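Local coordinates for protein dihydrodipicolinate synthase (PDB 1XKY) that probably catalyses the condensation of pyruvate with aspartate semialdehyde, the first step committed to lysine biosynthesis, as other dihydrodipicolinate synthases do, at residues A[86-91]-A[98-103]; A[115-120]-A[148-153]. All blocks are in the same frame, centred on the assembly; numbering follows the deposited sequence.

Contact 1. Residues A[86-91]-A[98-103]; sequences AGTGSN and DLTKKA
Leu99 meets Thr88 through its CG and CD2, the methyl CD2 lying 3.6 Å from Thr88 O and the branch carbon CG 4.1 Å from Thr88 CB. With CG anti to the backbone N (chi1 -173°), the leucine reaches Thr88 just past strand 84-87, and helix 64-78 meets the same leucine through Ser64, Lys67 and Tyr71.

One residue on, Thr100 supplies the polar part of the contact. Its OG1 accepts a hydrogen bond from Thr88 OG1 at 2.8 Å, the two side chains crossing at about a right angle. It gives its own proton to Ser96 O, one helical turn back, so the buried hydroxyl is used as both donor and acceptor. Across the contact, Thr88 keeps OG1 between its backbone N and carbonyl carbon (chi1 60°), which points the hydroxyl at Thr100 while CG2 is directed further along the helix.

There Ala103 receives it: Thr88 CG2 packs 3.6 Å from Ala103 CB, and Ala103 CB also lies 4.0 Å from Ala86 CB, a direct meeting of two small side chains. The CA spacing tightens from 6.8 Å between Ala86 and Ala103 to 5.4 Å between Thr88 and Thr100. The arrangement is that of the beta-alpha-beta unit formed by strand 84-87, helix 93-105 and strand 110-114, in which the helix packs on the outside of a TIM barrel.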
# COMPACT_ATOMS: atom_id res chain seq x y z
N ALA A 86 -9.51 29.45 9.93
CA ALA A 86 -9.96 28.58 11.03
C ALA A 86 -10.29 27.17 10.55
O ALA A 86 -10.98 26.99 9.55
CB ALA A 86 -11.16 29.19 11.71
N GLY A 87 -9.83 26.17 11.28
CA GLY A 87 -10.05 24.77 10.92
C GLY A 87 -11.40 24.28 11.40
O GLY A 87 -11.49 23.57 12.41
N THR A 88 -12.46 24.62 10.67
CA THR A 88 -13.82 24.41 11.16
C THR A 88 -14.47 23.10 10.69
O THR A 88 -15.48 22.65 11.27
CB THR A 88 -14.74 25.58 10.77
OG1 THR A 88 -14.79 25.70 9.35
CG2 THR A 88 -14.25 26.88 11.38
N GLY A 89 -13.88 22.47 9.67
CA GLY A 89 -14.42 21.24 9.11
C GLY A 89 -14.12 20.00 9.93
O GLY A 89 -12.98 19.78 10.34
N SER A 90 -15.16 19.21 10.20
CA SER A 90 -15.00 17.89 10.81
C SER A 90 -15.60 16.83 9.86
O SER A 90 -15.83 17.11 8.68
CB SER A 90 -15.66 17.86 12.20
OG SER A 90 -17.06 18.06 12.15
N ASN A 91 -15.83 15.63 10.38
CA ASN A 91 -16.48 14.56 9.63
C ASN A 91 -18.01 14.51 9.80
O ASN A 91 -18.66 13.54 9.40
CB ASN A 91 -15.83 13.20 9.96
CG ASN A 91 -16.06 12.76 11.41
OD1 ASN A 91 -15.67 11.64 11.78
ND2 ASN A 91 -16.69 13.60 12.22
N ASP A 98 -22.21 24.58 11.91
CA ASP A 98 -22.29 25.32 13.17
C ASP A 98 -20.96 26.02 13.49
O ASP A 98 -20.95 27.23 13.73
CB ASP A 98 -22.66 24.40 14.33
CG ASP A 98 -22.94 25.18 15.60
OD1 ASP A 98 -23.94 25.93 15.63
OD2 ASP A 98 -22.15 25.06 16.57
N LEU A 99 -19.87 25.27 13.51
CA LEU A 99 -18.57 25.84 13.88
C LEU A 99 -18.10 26.89 12.87
O LEU A 99 -17.44 27.87 13.22
CB LEU A 99 -17.51 24.74 14.04
CG LEU A 99 -16.14 25.14 14.59
CD1 LEU A 99 -16.26 25.82 15.96
CD2 LEU A 99 -15.26 23.93 14.67
N THR A 100 -18.46 26.69 11.61
CA THR A 100 -18.12 27.64 10.55
C THR A 100 -18.80 28.99 10.79
O THR A 100 -18.16 30.04 10.65
CB THR A 100 -18.43 27.05 9.16
OG1 THR A 100 -17.58 25.91 8.92
CG2 THR A 100 -18.21 28.06 8.05
N LYS A 101 -20.07 28.95 11.21
CA LYS A 101 -20.82 30.16 11.59
C LYS A 101 -20.14 30.86 12.75
O LYS A 101 -19.95 32.06 12.71
CB LYS A 101 -22.26 29.83 12.02
CG LYS A 101 -23.12 29.08 11.02
CD LYS A 101 -23.81 29.97 10.02
CE LYS A 101 -24.69 29.17 9.07
NZ LYS A 101 -25.76 28.42 9.78
N LYS A 102 -19.80 30.10 13.78
CA LYS A 102 -19.15 30.65 14.96
C LYS A 102 -17.80 31.30 14.63
O LYS A 102 -17.52 32.41 15.09
CB LYS A 102 -19.00 29.58 16.04
CG LYS A 102 -20.31 29.25 16.74
CD LYS A 102 -20.28 27.87 17.35
CE LYS A 102 -21.33 27.69 18.43
NZ LYS A 102 -22.67 28.19 17.99
N ALA A 103 -16.98 30.63 13.82
CA ALA A 103 -15.73 31.23 13.35
C ALA A 103 -15.98 32.51 12.56
O ALA A 103 -15.28 33.51 12.74
CB ALA A 103 -14.94 30.23 12.51

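Contact 2. Residues A[115-120]-A[148-153]; sequences APYYNK and GRSIVQ
Ser150 and Ala115 tie two loops together at the C-terminal end of the TIM-barrel strands, the end where this fold places its active site: residues 115-120 follow strand 110-114, and residues 148-153 include the end of the short helix 147-150.

The direct polar link is Ser150 OG donating to Ala115 O at 2.8 Å. Set beside the backbone N and anti to the carbonyl carbon (chi1 -68°), OG is in place for this acceptor. The C=O...OG angle is 148° and the donor is tilted 31° from the carbonyl plane, an oblique approach. The same OG sits 3.5 Å from Tyr117 CB, at the ring edge and near its plane.

Solvent supplies the second polar link. One water donates to Pro116 O (2.7 Å) and to Ser150 O (2.8 Å) and accepts from Lys120 N, satisfying three backbone groups from both loops.

Between subunits, Tyr118 stacks on Tyr117 of the second subunit, and Arg149 NH1 hydrogen-bonds to Tyr118 O of that subunit.

Apolar contacts fall to Ile151 and Val152. Ile151, with positive phi where the helix ends, brings CG2 to 4.1 Å from Lys120 CD. Val152 divides its two methyls: CG2 lies 4.3 Å from Ala115 CB, and CG1 3.8 Å from Lys120 CA.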
# COMPACT_ATOMS: atom_id res chain seq x y z
N ALA A 115 -11.15 16.79 4.36
CA ALA A 115 -11.87 15.57 3.97
C ALA A 115 -12.29 14.81 5.23
O ALA A 115 -11.45 14.51 6.08
CB ALA A 115 -10.97 14.69 3.09
N PRO A 116 -13.60 14.55 5.39
CA PRO A 116 -14.05 13.77 6.55
C PRO A 116 -13.24 12.50 6.77
O PRO A 116 -13.08 11.68 5.86
CB PRO A 116 -15.51 13.44 6.20
CG PRO A 116 -15.95 14.60 5.42
CD PRO A 116 -14.74 14.95 4.56
N TYR A 117 -12.76 12.38 8.00
CA TYR A 117 -12.01 11.23 8.48
C TYR A 117 -12.95 10.23 9.14
O TYR A 117 -14.07 10.57 9.51
CB TYR A 117 -10.97 11.68 9.53
CG TYR A 117 -11.54 12.72 10.48
CD1 TYR A 117 -11.40 14.08 10.22
CD2 TYR A 117 -12.27 12.34 11.61
CE1 TYR A 117 -11.95 15.03 11.06
CE2 TYR A 117 -12.82 13.29 12.46
CZ TYR A 117 -12.65 14.63 12.17
OH TYR A 117 -13.19 15.57 13.01
N TYR A 118 -12.48 8.99 9.28
CA TYR A 118 -13.17 7.93 10.02
C TYR A 118 -14.39 7.32 9.31
O TYR A 118 -14.46 6.10 9.19
CB TYR A 118 -13.53 8.39 11.46
CG TYR A 118 -13.99 7.29 12.38
CD1 TYR A 118 -13.21 6.14 12.58
CD2 TYR A 118 -15.20 7.40 13.07
CE1 TYR A 118 -13.64 5.12 13.44
CE2 TYR A 118 -15.64 6.39 13.93
CZ TYR A 118 -14.86 5.25 14.10
OH TYR A 118 -15.29 4.27 14.96
N ASN A 119 -15.34 8.13 8.84
CA ASN A 119 -16.55 7.58 8.20
C ASN A 119 -16.44 7.29 6.69
O ASN A 119 -17.39 6.78 6.10
CB ASN A 119 -17.83 8.39 8.53
CG ASN A 119 -17.67 9.89 8.32
OD1 ASN A 119 -16.73 10.35 7.67
ND2 ASN A 119 -18.61 10.66 8.86
N LYS A 120 -15.30 7.62 6.09
CA LYS A 120 -14.97 7.23 4.71
C LYS A 120 -16.04 7.54 3.67
O LYS A 120 -16.57 6.63 3.01
CB LYS A 120 -14.62 5.74 4.66
CG LYS A 120 -13.40 5.36 5.51
CD LYS A 120 -12.72 4.12 4.97
CE LYS A 120 -13.61 2.90 5.07
NZ LYS A 120 -12.92 1.72 4.48
N GLY A 148 -3.51 10.56 4.14
CA GLY A 148 -2.69 10.04 5.22
C GLY A 148 -3.29 10.16 6.62
O GLY A 148 -2.75 9.57 7.56
N ARG A 149 -4.38 10.92 6.76
CA ARG A 149 -5.14 10.98 8.02
C ARG A 149 -6.61 10.60 7.87
O ARG A 149 -7.21 10.08 8.81
CB ARG A 149 -5.03 12.36 8.65
CG ARG A 149 -3.64 12.68 9.13
CD ARG A 149 -3.55 14.08 9.70
NE ARG A 149 -2.20 14.39 10.13
CZ ARG A 149 -1.68 14.10 11.32
NH1 ARG A 149 -2.38 13.46 12.25
NH2 ARG A 149 -0.42 14.45 11.58
N SER A 150 -7.19 10.86 6.70
CA SER A 150 -8.61 10.63 6.47
C SER A 150 -8.89 9.40 5.62
O SER A 150 -10.06 9.04 5.47
CB SER A 150 -9.26 11.85 5.84
OG SER A 150 -9.29 12.93 6.77
N ILE A 151 -7.84 8.79 5.06
CA ILE A 151 -7.93 7.60 4.19
C ILE A 151 -8.41 7.93 2.78
O ILE A 151 -7.71 7.67 1.79
CB ILE A 151 -8.80 6.47 4.83
CG1 ILE A 151 -8.29 6.19 6.26
CG2 ILE A 151 -8.87 5.24 3.91
CD1 ILE A 151 -8.04 4.78 6.59
N VAL A 152 -9.60 8.51 2.68
CA VAL A 152 -10.15 8.92 1.40
C VAL A 152 -9.35 10.06 0.79
O VAL A 152 -8.70 10.83 1.50
CB VAL A 152 -11.62 9.36 1.53
CG1 VAL A 152 -12.49 8.19 1.97
CG2 VAL A 152 -11.75 10.52 2.51
N GLN A 153 -9.39 10.17 -0.54
CA GLN A 153 -8.91 11.36 -1.22
C GLN A 153 -10.07 12.14 -1.84
O GLN A 153 -11.06 11.56 -2.28
CB GLN A 153 -7.90 10.99 -2.30
CG GLN A 153 -8.21 9.69 -3.03
CD GLN A 153 -9.05 9.91 -4.27
OE1 GLN A 153 -8.67 10.67 -5.16
NE2 GLN A 153 -10.19 9.23 -4.34
O HOH W 1 -12.80 9.05 6.05
O HOH W 2 -9.95 8.24 8.75

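Contacts 1 and 2 follow one another along the chain, with centres about 17 Å apart, and their first segments continue from adjacent strands of the barrel, 84-87 and 110-114. They touch directly. Asn91 O and Asn119 ND2, 2.9 Å apart, form a probable hydrogen bond; Asn91 CA packs 3.7 Å from Pro116 CB, and Ser90 CB lies 3.5 Å from Tyr117 OH. Pro60 of the second subunit packs against both Asn91 and Asn119, so the seam between the contacts reaches the subunit interface. Contact 1 is thus wall packing of the barrel, whereas contact 2 joins loops at the C-terminal end of the strands, where this family probably has its active site.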